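Cystathionine gamma-synthase (Xanthomonas oryzae pv. oryzae KACC 10331, PDB 6LD7) probably uses pyridoxal 5'-phosphate to make cystathionine in methionine biosynthesis, and may also act as a cystathionine gamma-lyase. Local coordinates at residues Asn43-Phe46 and Lys52-Tyr55; Leu105-Asp110 and Arg117-Leu122; Thr136-Leu141 and Leu167-Glu172; Phe187-Leu192 and Arg257-Arg262; Gln267-Ala272 and Glu378-Leu383. The protein carries 1 engineered substitution. One frame throughout, in Å; residues are numbered along the deposited sequence.

Contact 1: Asn43-Phe46 and Lys52-Tyr55; sequences NFSF and KRQY
Arg53 reaches side-on to Ser45 within the long N-terminal arm of this trans-sulfuration enzyme, where two irregular segments, 43-46 and 52-55, run back past each other as a loop that extends to other subunits. Its NE donates to Ser45 O at 2.9 Å, from well above the carbonyl plane and with a bent N-H angle of 131°, while NE and NH2 both donate to Ser45 OG, NH2 at 3.1 Å. The chain of Arg53 is extended from CG to NE, which carries the guanidinium along the serine. Two aromatic rings flank this polar centre. Tyr55 CB sits over the middle of the Phe44 ring, 3.7 Å from its centroid, and the two side chains run alongside each other in the same direction. Lys52 CA covers a face of the Phe46 ring in a second CH-pi contact, 3.9 Å from that centroid. Further out, Ser45 OG is also hydrogen-bonded to Asp26 of the second subunit, and Phe46 packs on Leu334 of the third, so this irregular loop meets two other subunits. Tyr55 OH is hydrogen-bonded to Asp66. A water joins the two backbones, donating to Ser45 O and Tyr55 O and accepting from Arg53 N at 3.0 Å.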
# COMPACT_ATOMS: atom_id res chain seq x y z
N ASN C 43 -15.37 8.16 -1.23
CA ASN C 43 -16.40 9.01 -1.87
C ASN C 43 -15.79 9.85 -3.01
O ASN C 43 -14.52 9.97 -3.17
CB ASN C 43 -17.15 9.75 -0.76
CG ASN C 43 -16.29 10.68 0.07
OD1 ASN C 43 -15.04 10.54 0.06
ND2 ASN C 43 -16.95 11.57 0.82
N PHE C 44 -16.72 10.36 -3.79
CA PHE C 44 -16.57 11.14 -5.04
C PHE C 44 -17.55 12.34 -5.00
O PHE C 44 -18.69 12.17 -4.59
CB PHE C 44 -16.81 10.23 -6.27
CG PHE C 44 -15.98 9.00 -6.31
CD1 PHE C 44 -16.35 7.87 -5.57
CD2 PHE C 44 -14.79 8.96 -7.00
CE1 PHE C 44 -15.52 6.75 -5.51
CE2 PHE C 44 -13.98 7.83 -6.96
CZ PHE C 44 -14.35 6.72 -6.24
N SER C 45 -17.07 13.53 -5.37
CA SER C 45 -17.84 14.77 -5.37
C SER C 45 -18.90 14.63 -6.45
O SER C 45 -18.73 13.82 -7.42
CB SER C 45 -16.95 15.98 -5.59
OG SER C 45 -16.31 15.88 -6.86
N PHE C 46 -20.03 15.30 -6.22
CA PHE C 46 -21.00 15.70 -7.26
C PHE C 46 -20.39 16.80 -8.15
O PHE C 46 -19.54 17.57 -7.71
CB PHE C 46 -22.29 16.14 -6.60
CG PHE C 46 -23.19 15.00 -6.27
CD1 PHE C 46 -22.70 13.88 -5.61
CD2 PHE C 46 -24.53 15.04 -6.65
CE1 PHE C 46 -23.55 12.79 -5.39
CE2 PHE C 46 -25.37 13.95 -6.44
CZ PHE C 46 -24.88 12.85 -5.77
N LYS C 52 -24.61 13.81 -10.11
CA LYS C 52 -23.83 12.63 -9.69
C LYS C 52 -22.87 12.33 -10.85
O LYS C 52 -23.31 12.27 -11.94
CB LYS C 52 -24.74 11.44 -9.38
CG LYS C 52 -24.06 10.32 -8.59
CD LYS C 52 -24.99 9.11 -8.39
CE LYS C 52 -24.40 7.80 -8.85
NZ LYS C 52 -23.96 7.89 -10.26
N ARG C 53 -21.59 12.13 -10.56
CA ARG C 53 -20.60 11.65 -11.54
C ARG C 53 -20.81 10.15 -11.78
O ARG C 53 -21.71 9.50 -11.11
CB ARG C 53 -19.21 11.91 -10.98
CG ARG C 53 -18.93 13.39 -10.80
CD ARG C 53 -17.49 13.49 -10.36
NE ARG C 53 -17.26 14.78 -9.72
CZ ARG C 53 -16.83 15.80 -10.40
NH1 ARG C 53 -16.69 15.70 -11.70
NH2 ARG C 53 -16.56 16.94 -9.81
N GLN C 54 -19.93 9.56 -12.59
CA GLN C 54 -20.04 8.11 -12.82
C GLN C 54 -19.93 7.35 -11.46
O GLN C 54 -20.58 6.35 -11.28
CB GLN C 54 -18.94 7.74 -13.84
CG GLN C 54 -18.92 6.24 -14.07
CD GLN C 54 -17.81 5.83 -15.00
OE1 GLN C 54 -17.82 4.68 -15.39
NE2 GLN C 54 -16.82 6.67 -15.27
N TYR C 55 -19.00 7.74 -10.59
CA TYR C 55 -18.77 7.13 -9.26
C TYR C 55 -19.31 8.09 -8.22
O TYR C 55 -19.12 9.34 -8.41
CB TYR C 55 -17.28 6.82 -9.09
CG TYR C 55 -16.84 5.75 -10.06
CD1 TYR C 55 -17.19 4.43 -9.84
CD2 TYR C 55 -16.10 6.06 -11.20
CE1 TYR C 55 -16.85 3.45 -10.76
CE2 TYR C 55 -15.78 5.08 -12.15
CZ TYR C 55 -16.10 3.76 -11.87
OH TYR C 55 -15.71 2.74 -12.69
O HOH W 1 -20.60 11.72 -7.78

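Contact 2: Leu105-Asp110 and Arg117-Leu122; sequences LVVPHD and RLFNAL
Strand 104-108 and helix 113-124 face each other with side chains of both filling the gap, Val107 CA and Phe119 CA being the nearest pair of alpha carbons at 8.7 Å. No hydrogen bond passes between the two segments, and Phe119 alone bridges the gap from the helix. Leu105 and Val107, two residues apart on the strand, both direct their side chains at the helix. Phe119 has CG anti to its own carbonyl carbon (chi1 -53°), which brings the phenylalanine ring against both. Leu105 meets it with a single methyl: CD2 lies over one face, toward the rim, 4.0 Å from the ring centroid, the two side chains crossing at about a right angle. Val107 approaches obliquely near CD2 and CE2, where both of its methyls touch; CG2 is 3.6 Å from Phe119 CD2, and CG1 is 3.8 Å from the same carbon. Leu130 and Leu153 of the neighbouring strands and Ile91 and Leu95 of helix 87-98 also pack on Phe119, so apolar side chains of the sheet and of helix 87-98 surround it. The contact joins the first strand and the helix of the beta-alpha-beta unit 104-108, 113-124, 129-133, within the large PLP-binding domain of fold type I enzymes.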
# COMPACT_ATOMS: atom_id res chain seq x y z
N LEU C 105 -30.94 -25.90 -5.06
CA LEU C 105 -29.58 -25.77 -5.59
C LEU C 105 -28.98 -27.18 -5.67
O LEU C 105 -29.01 -27.93 -4.66
CB LEU C 105 -28.75 -24.92 -4.62
CG LEU C 105 -27.24 -24.98 -4.85
CD1 LEU C 105 -26.91 -24.21 -6.12
CD2 LEU C 105 -26.47 -24.36 -3.65
N VAL C 106 -28.38 -27.48 -6.80
CA VAL C 106 -27.63 -28.73 -6.96
C VAL C 106 -26.15 -28.45 -6.76
O VAL C 106 -25.65 -27.58 -7.38
CB VAL C 106 -27.89 -29.33 -8.35
CG1 VAL C 106 -27.16 -30.65 -8.46
CG2 VAL C 106 -29.36 -29.49 -8.59
N VAL C 107 -25.51 -29.24 -5.92
CA VAL C 107 -24.09 -29.11 -5.49
C VAL C 107 -23.38 -30.40 -5.79
O VAL C 107 -23.89 -31.46 -5.46
CB VAL C 107 -24.10 -28.86 -3.98
CG1 VAL C 107 -22.73 -28.82 -3.45
CG2 VAL C 107 -24.79 -27.55 -3.75
N PRO C 108 -22.14 -30.36 -6.31
CA PRO C 108 -21.34 -31.56 -6.47
C PRO C 108 -21.06 -32.18 -5.11
O PRO C 108 -20.77 -31.44 -4.22
CB PRO C 108 -20.02 -31.09 -7.07
CG PRO C 108 -20.39 -29.76 -7.69
CD PRO C 108 -21.46 -29.15 -6.77
N HIS C 109 -21.07 -33.51 -5.04
CA HIS C 109 -20.71 -34.31 -3.85
C HIS C 109 -19.32 -33.90 -3.36
O HIS C 109 -19.09 -33.93 -2.19
CB HIS C 109 -20.95 -35.77 -4.23
CG HIS C 109 -19.87 -36.37 -5.09
ND1 HIS C 109 -19.55 -35.89 -6.40
CD2 HIS C 109 -18.95 -37.30 -4.80
CE1 HIS C 109 -18.50 -36.54 -6.85
NE2 HIS C 109 -18.10 -37.39 -5.88
N ASP C 110 -18.38 -33.53 -4.20
CA ASP C 110 -16.99 -33.31 -3.73
C ASP C 110 -16.64 -31.80 -3.80
O ASP C 110 -15.49 -31.46 -3.96
CB ASP C 110 -16.06 -34.20 -4.58
CG ASP C 110 -16.13 -33.95 -6.09
OD1 ASP C 110 -16.95 -33.13 -6.52
OD2 ASP C 110 -15.32 -34.60 -6.85
N ARG C 117 -19.91 -25.85 3.72
CA ARG C 117 -20.21 -25.24 5.06
C ARG C 117 -21.27 -24.14 4.88
O ARG C 117 -22.30 -24.15 5.61
CB ARG C 117 -18.90 -24.76 5.66
CG ARG C 117 -19.05 -23.81 6.83
CD ARG C 117 -17.78 -23.30 7.45
NE ARG C 117 -16.65 -22.69 6.68
CZ ARG C 117 -16.57 -21.88 5.52
NH1 ARG C 117 -17.55 -21.46 4.62
NH2 ARG C 117 -15.31 -21.50 5.31
N LEU C 118 -21.09 -23.30 3.86
CA LEU C 118 -22.01 -22.18 3.59
C LEU C 118 -23.36 -22.73 3.11
O LEU C 118 -24.43 -22.33 3.70
CB LEU C 118 -21.39 -21.16 2.62
CG LEU C 118 -22.34 -20.03 2.25
CD1 LEU C 118 -22.82 -19.27 3.51
CD2 LEU C 118 -21.72 -19.09 1.25
N PHE C 119 -23.36 -23.65 2.13
CA PHE C 119 -24.62 -24.24 1.65
C PHE C 119 -25.33 -24.93 2.81
O PHE C 119 -26.49 -24.71 2.94
CB PHE C 119 -24.42 -25.23 0.52
CG PHE C 119 -23.62 -24.72 -0.65
CD1 PHE C 119 -23.69 -23.38 -1.03
CD2 PHE C 119 -22.85 -25.58 -1.41
CE1 PHE C 119 -22.96 -22.92 -2.13
CE2 PHE C 119 -22.11 -25.11 -2.47
CZ PHE C 119 -22.15 -23.78 -2.83
N ASN C 120 -24.68 -25.72 3.64
CA ASN C 120 -25.39 -26.42 4.74
C ASN C 120 -25.97 -25.45 5.75
O ASN C 120 -27.10 -25.66 6.12
CB ASN C 120 -24.55 -27.48 5.50
CG ASN C 120 -24.38 -28.70 4.62
OD1 ASN C 120 -25.31 -29.07 3.88
ND2 ASN C 120 -23.17 -29.22 4.54
N ALA C 121 -25.27 -24.35 6.05
CA ALA C 121 -25.72 -23.39 7.10
C ALA C 121 -26.94 -22.66 6.59
O ALA C 121 -27.95 -22.55 7.34
CB ALA C 121 -24.59 -22.45 7.49
N LEU C 122 -26.96 -22.26 5.32
CA LEU C 122 -28.10 -21.49 4.81
C LEU C 122 -29.29 -22.44 4.49
O LEU C 122 -30.46 -22.05 4.64
CB LEU C 122 -27.65 -20.71 3.58
CG LEU C 122 -26.55 -19.67 3.80
CD1 LEU C 122 -26.27 -18.93 2.50
CD2 LEU C 122 -26.92 -18.71 4.92

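Contact 3: Thr136-Leu141 and Leu167-Glu172; sequences TVPRSL and LRFVIE. Engineered in segment 136-141: Val137 (natural residue Asp).
Leu141 and Phe169 extend toward each other from opposite directions and supply most of the apolar packing between the starts of helices 138-145 and 167-176. Leu141 CD2 does the touching from its side, 3.8 Å from Phe169 CE2, and approaches the ring obliquely. The same methyl reaches 4.2 Å from Val170 CG2, so one leucine branch spans two successive residues of the partner helix. Each of the two facing groups has its CG anti to the backbone N (chi1 175° in Leu141, 169° in Phe169), which stretches both side chains across the space between the helices. A lighter apolar touch lies toward the solvent side, where Pro138 CB is 4.0 Å from Phe169 CZ. No hydrogen bond crosses between the segments; the polar bonds lie at each helix start. Val137, an engineered residue in place of the natural aspartate, occupies the N-cap position of helix 138-145, and its carbonyl accepts from Leu141 N at 3.1 Å. At the partner helix, Phe169 N is hydrogen-bonded to Asp166 OD1. The two helices lie side by side on the seven-stranded sheet: Leu141 also rests on Leu135, and Val170 packs on Ile154 of strand 151-155, while Phe169 is exposed.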
# COMPACT_ATOMS: atom_id res chain seq x y z
N THR C 136 -20.39 -36.27 -12.61
CA THR C 136 -19.73 -37.17 -13.60
C THR C 136 -20.58 -38.45 -13.79
O THR C 136 -20.20 -39.24 -14.55
CB THR C 136 -18.35 -37.61 -13.12
OG1 THR C 136 -18.44 -38.42 -11.92
CG2 THR C 136 -17.46 -36.42 -12.82
N VAL C 137 -21.68 -38.63 -13.07
CA VAL C 137 -22.59 -39.80 -13.22
C VAL C 137 -23.89 -39.36 -13.86
O VAL C 137 -24.72 -38.69 -13.26
CB VAL C 137 -22.85 -40.51 -11.89
CG1 VAL C 137 -23.79 -41.70 -12.08
CG2 VAL C 137 -21.56 -40.90 -11.22
N PRO C 138 -24.19 -39.79 -15.10
CA PRO C 138 -25.38 -39.27 -15.78
C PRO C 138 -26.66 -39.44 -14.96
O PRO C 138 -27.47 -38.56 -14.99
CB PRO C 138 -25.39 -39.99 -17.15
CG PRO C 138 -23.85 -40.21 -17.39
CD PRO C 138 -23.28 -40.51 -16.01
N ARG C 139 -26.85 -40.59 -14.31
CA ARG C 139 -28.12 -40.86 -13.61
C ARG C 139 -28.23 -39.93 -12.37
O ARG C 139 -29.32 -39.44 -12.09
CB ARG C 139 -28.24 -42.36 -13.24
CG ARG C 139 -29.56 -42.70 -12.57
CD ARG C 139 -30.77 -42.21 -13.42
NE ARG C 139 -32.03 -42.59 -12.78
CZ ARG C 139 -32.63 -43.78 -12.97
NH1 ARG C 139 -33.75 -44.10 -12.37
NH2 ARG C 139 -32.18 -44.61 -13.86
N SER C 140 -27.14 -39.68 -11.66
CA SER C 140 -27.10 -38.75 -10.49
C SER C 140 -27.52 -37.35 -10.95
O SER C 140 -28.44 -36.76 -10.40
CB SER C 140 -25.76 -38.73 -9.88
OG SER C 140 -25.81 -37.99 -8.65
N LEU C 141 -26.97 -36.90 -12.07
CA LEU C 141 -27.36 -35.59 -12.60
C LEU C 141 -28.84 -35.65 -12.95
O LEU C 141 -29.52 -34.70 -12.63
CB LEU C 141 -26.57 -35.25 -13.85
CG LEU C 141 -27.01 -33.95 -14.51
CD1 LEU C 141 -26.85 -32.79 -13.52
CD2 LEU C 141 -26.28 -33.70 -15.83
N LEU C 167 -18.52 -30.04 -18.99
CA LEU C 167 -19.28 -28.77 -18.99
C LEU C 167 -20.43 -28.84 -19.98
O LEU C 167 -21.57 -28.41 -19.64
CB LEU C 167 -18.33 -27.60 -19.31
CG LEU C 167 -17.31 -27.29 -18.21
CD1 LEU C 167 -16.36 -26.20 -18.65
CD2 LEU C 167 -18.02 -26.87 -16.94
N ARG C 168 -20.14 -29.16 -21.23
CA ARG C 168 -21.19 -29.11 -22.29
C ARG C 168 -22.35 -30.05 -21.88
O ARG C 168 -23.50 -29.68 -22.00
CB ARG C 168 -20.65 -29.53 -23.69
CG ARG C 168 -21.59 -29.04 -24.79
CD ARG C 168 -21.15 -29.31 -26.21
NE ARG C 168 -20.13 -28.42 -26.71
CZ ARG C 168 -18.80 -28.64 -26.72
NH1 ARG C 168 -18.24 -29.73 -26.22
NH2 ARG C 168 -18.01 -27.68 -27.17
N PHE C 169 -22.04 -31.26 -21.45
CA PHE C 169 -23.08 -32.24 -21.04
C PHE C 169 -23.94 -31.62 -19.93
O PHE C 169 -25.23 -31.57 -20.00
CB PHE C 169 -22.41 -33.56 -20.59
CG PHE C 169 -23.34 -34.53 -19.91
CD1 PHE C 169 -24.41 -35.08 -20.60
CD2 PHE C 169 -23.11 -34.95 -18.61
CE1 PHE C 169 -25.31 -35.94 -19.95
CE2 PHE C 169 -23.98 -35.82 -17.97
CZ PHE C 169 -25.09 -36.30 -18.63
N VAL C 170 -23.28 -31.15 -18.85
CA VAL C 170 -24.06 -30.70 -17.66
C VAL C 170 -24.88 -29.48 -18.01
O VAL C 170 -26.10 -29.44 -17.67
CB VAL C 170 -23.19 -30.48 -16.43
CG1 VAL C 170 -23.98 -29.89 -15.27
CG2 VAL C 170 -22.59 -31.79 -16.03
N ILE C 171 -24.26 -28.52 -18.71
CA ILE C 171 -24.89 -27.21 -18.94
C ILE C 171 -26.08 -27.40 -19.89
O ILE C 171 -27.14 -26.85 -19.60
CB ILE C 171 -23.86 -26.21 -19.44
CG1 ILE C 171 -22.85 -25.88 -18.33
CG2 ILE C 171 -24.49 -25.01 -20.05
CD1 ILE C 171 -21.62 -25.10 -18.83
N GLU C 172 -25.95 -28.15 -20.98
CA GLU C 172 -27.11 -28.38 -21.89
C GLU C 172 -28.21 -29.14 -21.15
O GLU C 172 -29.35 -28.78 -21.33
CB GLU C 172 -26.75 -29.26 -23.10
CG GLU C 172 -25.80 -28.54 -24.06
CD GLU C 172 -26.28 -27.23 -24.66
OE1 GLU C 172 -27.53 -26.92 -24.62
OE2 GLU C 172 -25.41 -26.50 -25.17

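Contact 4: Phe187-Leu192 and Arg257-Arg262; sequences FLSPAL and RTLDAR
Leu259 extends its side chain with CG trans to the amide nitrogen (chi1 175°), and the next torsion, chi2 59°, turns CD2 to Ser189 and Ala191, and CD1 to Ser189. Ser189 lies in an ST turn of the loop between strands 180-184 and 202-206 of the PLP-binding domain, and Leu259 is in the first turn of helix 259-277. CD2 is the main touching branch: it comes 4.1 Å from Ala191 CB and 3.7 Å from Ser189 OG, while CD1 stands 4.0 Å from that oxygen. The hydroxyl they pack on is engaged within its own loop. Ser189 OG donates to Leu188 O at 2.6 Å, in the carbonyl plane and on a lone pair, and accepts from Ala191 N at 3.1 Å; this second bond defines the turn and ties down the residue whose CB meets the leucine. Leu263, one helical turn further along, also packs on Ser189 and Ala191. On the helix side, the guanidinium of Arg262 lies across the first turn, with Leu259 CA over one face, toward the rim. Its other nitrogens bind Tyr210 O and Gly255 O. In addition, Arg262 packs on Thr258 of the fourth subunit, which places this end of the helix at a subunit interface. NE donates to Thr258 OG1 of its own chain at 2.8 Å, almost exactly in the guanidinium plane and with an N-H angle of 159°.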
# COMPACT_ATOMS: atom_id res chain seq x y z
N PHE C 187 -9.65 -23.40 -9.95
CA PHE C 187 -8.50 -24.32 -10.08
C PHE C 187 -7.75 -24.04 -11.37
O PHE C 187 -6.56 -24.21 -11.41
CB PHE C 187 -8.91 -25.78 -10.03
CG PHE C 187 -8.49 -26.54 -8.82
CD1 PHE C 187 -8.64 -25.99 -7.55
CD2 PHE C 187 -8.00 -27.84 -8.94
CE1 PHE C 187 -8.27 -26.72 -6.42
CE2 PHE C 187 -7.64 -28.57 -7.81
CZ PHE C 187 -7.76 -28.00 -6.55
N LEU C 188 -8.41 -23.66 -12.43
CA LEU C 188 -7.68 -23.52 -13.73
C LEU C 188 -7.52 -22.05 -14.16
O LEU C 188 -6.67 -21.76 -15.06
CB LEU C 188 -8.46 -24.25 -14.85
CG LEU C 188 -8.45 -25.77 -14.73
CD1 LEU C 188 -9.36 -26.40 -15.81
CD2 LEU C 188 -7.02 -26.23 -14.94
N SER C 189 -8.36 -21.15 -13.67
CA SER C 189 -8.36 -19.72 -14.06
C SER C 189 -8.93 -19.61 -15.45
O SER C 189 -8.94 -20.55 -16.23
CB SER C 189 -6.96 -19.09 -13.98
OG SER C 189 -6.23 -19.19 -15.22
N PRO C 190 -9.21 -18.37 -15.86
CA PRO C 190 -9.74 -18.11 -17.18
C PRO C 190 -8.75 -18.38 -18.29
O PRO C 190 -9.17 -18.56 -19.42
CB PRO C 190 -10.07 -16.63 -17.18
CG PRO C 190 -10.08 -16.25 -15.69
CD PRO C 190 -9.08 -17.14 -15.03
N ALA C 191 -7.46 -18.41 -18.00
CA ALA C 191 -6.49 -18.68 -19.08
C ALA C 191 -6.61 -20.14 -19.53
O ALA C 191 -6.11 -20.44 -20.57
CB ALA C 191 -5.09 -18.44 -18.55
N LEU C 192 -7.06 -21.07 -18.69
CA LEU C 192 -7.06 -22.53 -18.99
C LEU C 192 -8.46 -23.13 -19.24
O LEU C 192 -8.55 -24.22 -19.79
CB LEU C 192 -6.32 -23.25 -17.85
CG LEU C 192 -4.84 -22.97 -17.78
CD1 LEU C 192 -4.16 -23.80 -16.70
CD2 LEU C 192 -4.19 -23.16 -19.15
N ARG C 257 -1.49 -9.71 -14.62
CA ARG C 257 -0.61 -9.40 -15.77
C ARG C 257 0.40 -10.52 -16.08
O ARG C 257 0.90 -10.53 -17.22
CB ARG C 257 0.13 -8.08 -15.47
CG ARG C 257 -0.88 -6.93 -15.48
CD ARG C 257 -0.21 -5.56 -15.57
NE ARG C 257 -1.15 -4.44 -15.69
CZ ARG C 257 -1.60 -3.74 -14.64
NH1 ARG C 257 -1.37 -4.14 -13.40
NH2 ARG C 257 -2.32 -2.67 -14.86
N THR C 258 0.83 -11.31 -15.09
CA THR C 258 1.78 -12.39 -15.31
C THR C 258 1.08 -13.75 -15.31
O THR C 258 1.81 -14.72 -15.24
CB THR C 258 2.91 -12.34 -14.29
OG1 THR C 258 2.28 -12.50 -13.01
CG2 THR C 258 3.73 -11.06 -14.47
N LEU C 259 -0.24 -13.82 -15.38
CA LEU C 259 -0.95 -15.14 -15.22
C LEU C 259 -0.50 -16.11 -16.34
O LEU C 259 -0.27 -17.30 -16.06
CB LEU C 259 -2.47 -14.91 -15.30
CG LEU C 259 -3.33 -16.15 -15.28
CD1 LEU C 259 -3.12 -16.96 -14.02
CD2 LEU C 259 -4.78 -15.78 -15.40
N ASP C 260 -0.50 -15.67 -17.54
CA ASP C 260 -0.05 -16.47 -18.71
C ASP C 260 1.40 -16.91 -18.52
O ASP C 260 1.71 -18.09 -18.71
CB ASP C 260 -0.08 -15.65 -20.00
CG ASP C 260 0.69 -16.36 -21.20
OD1 ASP C 260 0.10 -17.33 -21.57
OD2 ASP C 260 1.89 -15.93 -21.79
N ALA C 261 2.30 -15.99 -18.20
CA ALA C 261 3.73 -16.28 -18.05
C ALA C 261 3.94 -17.23 -16.88
O ALA C 261 4.81 -18.11 -16.97
CB ALA C 261 4.51 -15.02 -17.83
N ARG C 262 3.19 -17.04 -15.78
CA ARG C 262 3.27 -17.96 -14.63
C ARG C 262 2.77 -19.37 -15.02
O ARG C 262 3.48 -20.39 -14.74
CB ARG C 262 2.47 -17.45 -13.43
CG ARG C 262 3.17 -16.26 -12.79
CD ARG C 262 2.45 -15.69 -11.55
NE ARG C 262 1.26 -14.91 -11.93
CZ ARG C 262 0.01 -15.29 -11.67
NH1 ARG C 262 -0.23 -16.47 -11.12
NH2 ARG C 262 -0.99 -14.47 -11.93

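Contact 5: Gln267-Ala272 and Glu378-Leu383; sequences QENADA and ESAEDL
A buried polar contact sets the side of helix 259-277 against the beginning of helix 380-396, and a single asparagine carries most of it. Asn269 ND2 donates to Glu378 O at 2.8 Å; the nitrogen lies in the carbonyl plane, and the N-H angle is 148°. ND2 also binds Gly376 O, so ND2 serves two carbonyls of the chain leading into the helix. Asn269 CG is anti to its carbonyl carbon (chi1 -74°), placing the amide against that approach. At the other end of the amide, OD1 receives a bond from a water at 2.6 Å, and that water accepts from Ala380 N at 2.9 Å. OD1 is also close to Ala380 CB, at 3.3 Å, where the small side chain lets the backbones come near: the alpha carbons of Asn269 and Ala380 are 5.2 Å apart. Leu383 crosses the asparagine at about a right angle, its CD1 3.8 Å from Asn269 ND2. The carboxylate of Glu378 turns to Ser343 of its own chain and Arg22 of the fourth subunit. Asn269 thus bonds the residue before the N-cap, Ser379, directly and the first helical N-H through a water, where helix 259-277 meets the C-terminal domain of a fold type I PLP enzyme.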
# COMPACT_ATOMS: atom_id res chain seq x y z
N GLN C 267 2.82 -25.24 -15.50
CA GLN C 267 2.39 -26.49 -16.21
C GLN C 267 3.61 -27.31 -16.69
O GLN C 267 3.55 -28.58 -16.66
CB GLN C 267 1.46 -26.13 -17.35
CG GLN C 267 0.11 -25.67 -16.84
CD GLN C 267 -0.86 -25.46 -17.98
OE1 GLN C 267 -1.87 -26.19 -18.14
NE2 GLN C 267 -0.58 -24.45 -18.76
N GLU C 268 4.70 -26.66 -17.07
CA GLU C 268 5.97 -27.37 -17.38
C GLU C 268 6.43 -28.15 -16.14
O GLU C 268 6.73 -29.34 -16.24
CB GLU C 268 7.04 -26.38 -17.81
CG GLU C 268 8.32 -27.06 -18.15
CD GLU C 268 9.54 -26.18 -18.51
OE1 GLU C 268 10.71 -26.69 -18.45
OE2 GLU C 268 9.34 -25.04 -18.91
N ASN C 269 6.36 -27.53 -14.97
CA ASN C 269 6.79 -28.19 -13.72
C ASN C 269 5.86 -29.36 -13.40
O ASN C 269 6.34 -30.44 -13.03
CB ASN C 269 6.83 -27.21 -12.55
CG ASN C 269 8.02 -26.28 -12.67
OD1 ASN C 269 8.98 -26.56 -13.42
ND2 ASN C 269 7.99 -25.23 -11.87
N ALA C 270 4.55 -29.18 -13.55
CA ALA C 270 3.57 -30.22 -13.21
C ALA C 270 3.73 -31.44 -14.12
O ALA C 270 3.72 -32.56 -13.60
CB ALA C 270 2.17 -29.66 -13.30
N ASP C 271 3.88 -31.23 -15.42
CA ASP C 271 4.17 -32.33 -16.40
C ASP C 271 5.43 -33.10 -15.96
O ASP C 271 5.36 -34.34 -15.91
CB ASP C 271 4.35 -31.80 -17.81
CG ASP C 271 3.05 -31.21 -18.37
OD1 ASP C 271 1.99 -31.31 -17.67
OD2 ASP C 271 3.10 -30.55 -19.44
N ALA C 272 6.48 -32.40 -15.51
CA ALA C 272 7.70 -33.10 -15.06
C ALA C 272 7.44 -33.84 -13.75
O ALA C 272 7.89 -34.93 -13.62
CB ALA C 272 8.82 -32.13 -14.94
N GLU C 378 9.22 -22.48 -9.39
CA GLU C 378 10.64 -22.74 -9.11
C GLU C 378 11.21 -23.56 -10.27
O GLU C 378 10.44 -24.14 -11.03
CB GLU C 378 10.77 -23.58 -7.83
CG GLU C 378 10.27 -22.88 -6.59
CD GLU C 378 8.83 -23.15 -6.21
OE1 GLU C 378 8.11 -23.66 -7.04
OE2 GLU C 378 8.42 -22.74 -5.11
N SER C 379 12.50 -23.80 -10.30
CA SER C 379 13.05 -24.56 -11.46
C SER C 379 12.68 -26.04 -11.30
O SER C 379 12.77 -26.60 -10.15
CB SER C 379 14.50 -24.33 -11.61
OG SER C 379 15.14 -25.05 -10.60
N ALA C 380 12.22 -26.64 -12.39
CA ALA C 380 11.84 -28.06 -12.38
C ALA C 380 12.93 -28.89 -11.71
O ALA C 380 12.61 -29.82 -10.92
CB ALA C 380 11.61 -28.52 -13.78
N GLU C 381 14.19 -28.64 -12.01
CA GLU C 381 15.28 -29.50 -11.45
C GLU C 381 15.21 -29.54 -9.92
O GLU C 381 15.41 -30.64 -9.35
CB GLU C 381 16.67 -29.13 -11.95
CG GLU C 381 17.27 -27.82 -11.44
CD GLU C 381 18.54 -27.38 -12.17
OE1 GLU C 381 19.63 -27.72 -11.66
OE2 GLU C 381 18.46 -26.60 -13.16
N ASP C 382 15.00 -28.39 -9.27
CA ASP C 382 14.99 -28.32 -7.78
C ASP C 382 13.77 -29.02 -7.23
O ASP C 382 13.91 -29.77 -6.26
CB ASP C 382 15.05 -26.87 -7.28
CG ASP C 382 16.36 -26.17 -7.56
OD1 ASP C 382 17.41 -26.89 -7.53
OD2 ASP C 382 16.34 -24.91 -7.83
N LEU C 383 12.59 -28.75 -7.78
CA LEU C 383 11.38 -29.44 -7.29
C LEU C 383 11.56 -30.95 -7.39
O LEU C 383 11.15 -31.64 -6.46
CB LEU C 383 10.14 -29.00 -8.07
CG LEU C 383 9.88 -27.51 -7.98
CD1 LEU C 383 8.56 -27.16 -8.65
CD2 LEU C 383 9.89 -27.04 -6.50
O HOH W 2 10.84 -24.88 -14.19

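In the fold
Contacts 2, 4 and 5 are buried, whereas contacts 1 and 3 are only partly so. Contact 1 stands apart, its centre 34 Å from that of the chain, on an arm that meets two other subunits; it mixes guanidinium bonds with CH-pi packing. Contacts 2 and 3 both belong to the layers around the seven-stranded sheet, with centres about 18 Å apart, and both are apolar across their segments; contact 3 is the more exposed and touches no other subunit. Contacts 4 and 5 share helix 259-277, touch through Leu192 and Gln267, and both reach the fourth subunit. Along that helix the chemistry changes from leucine packing on a loop to amide and water bonds at another helix start.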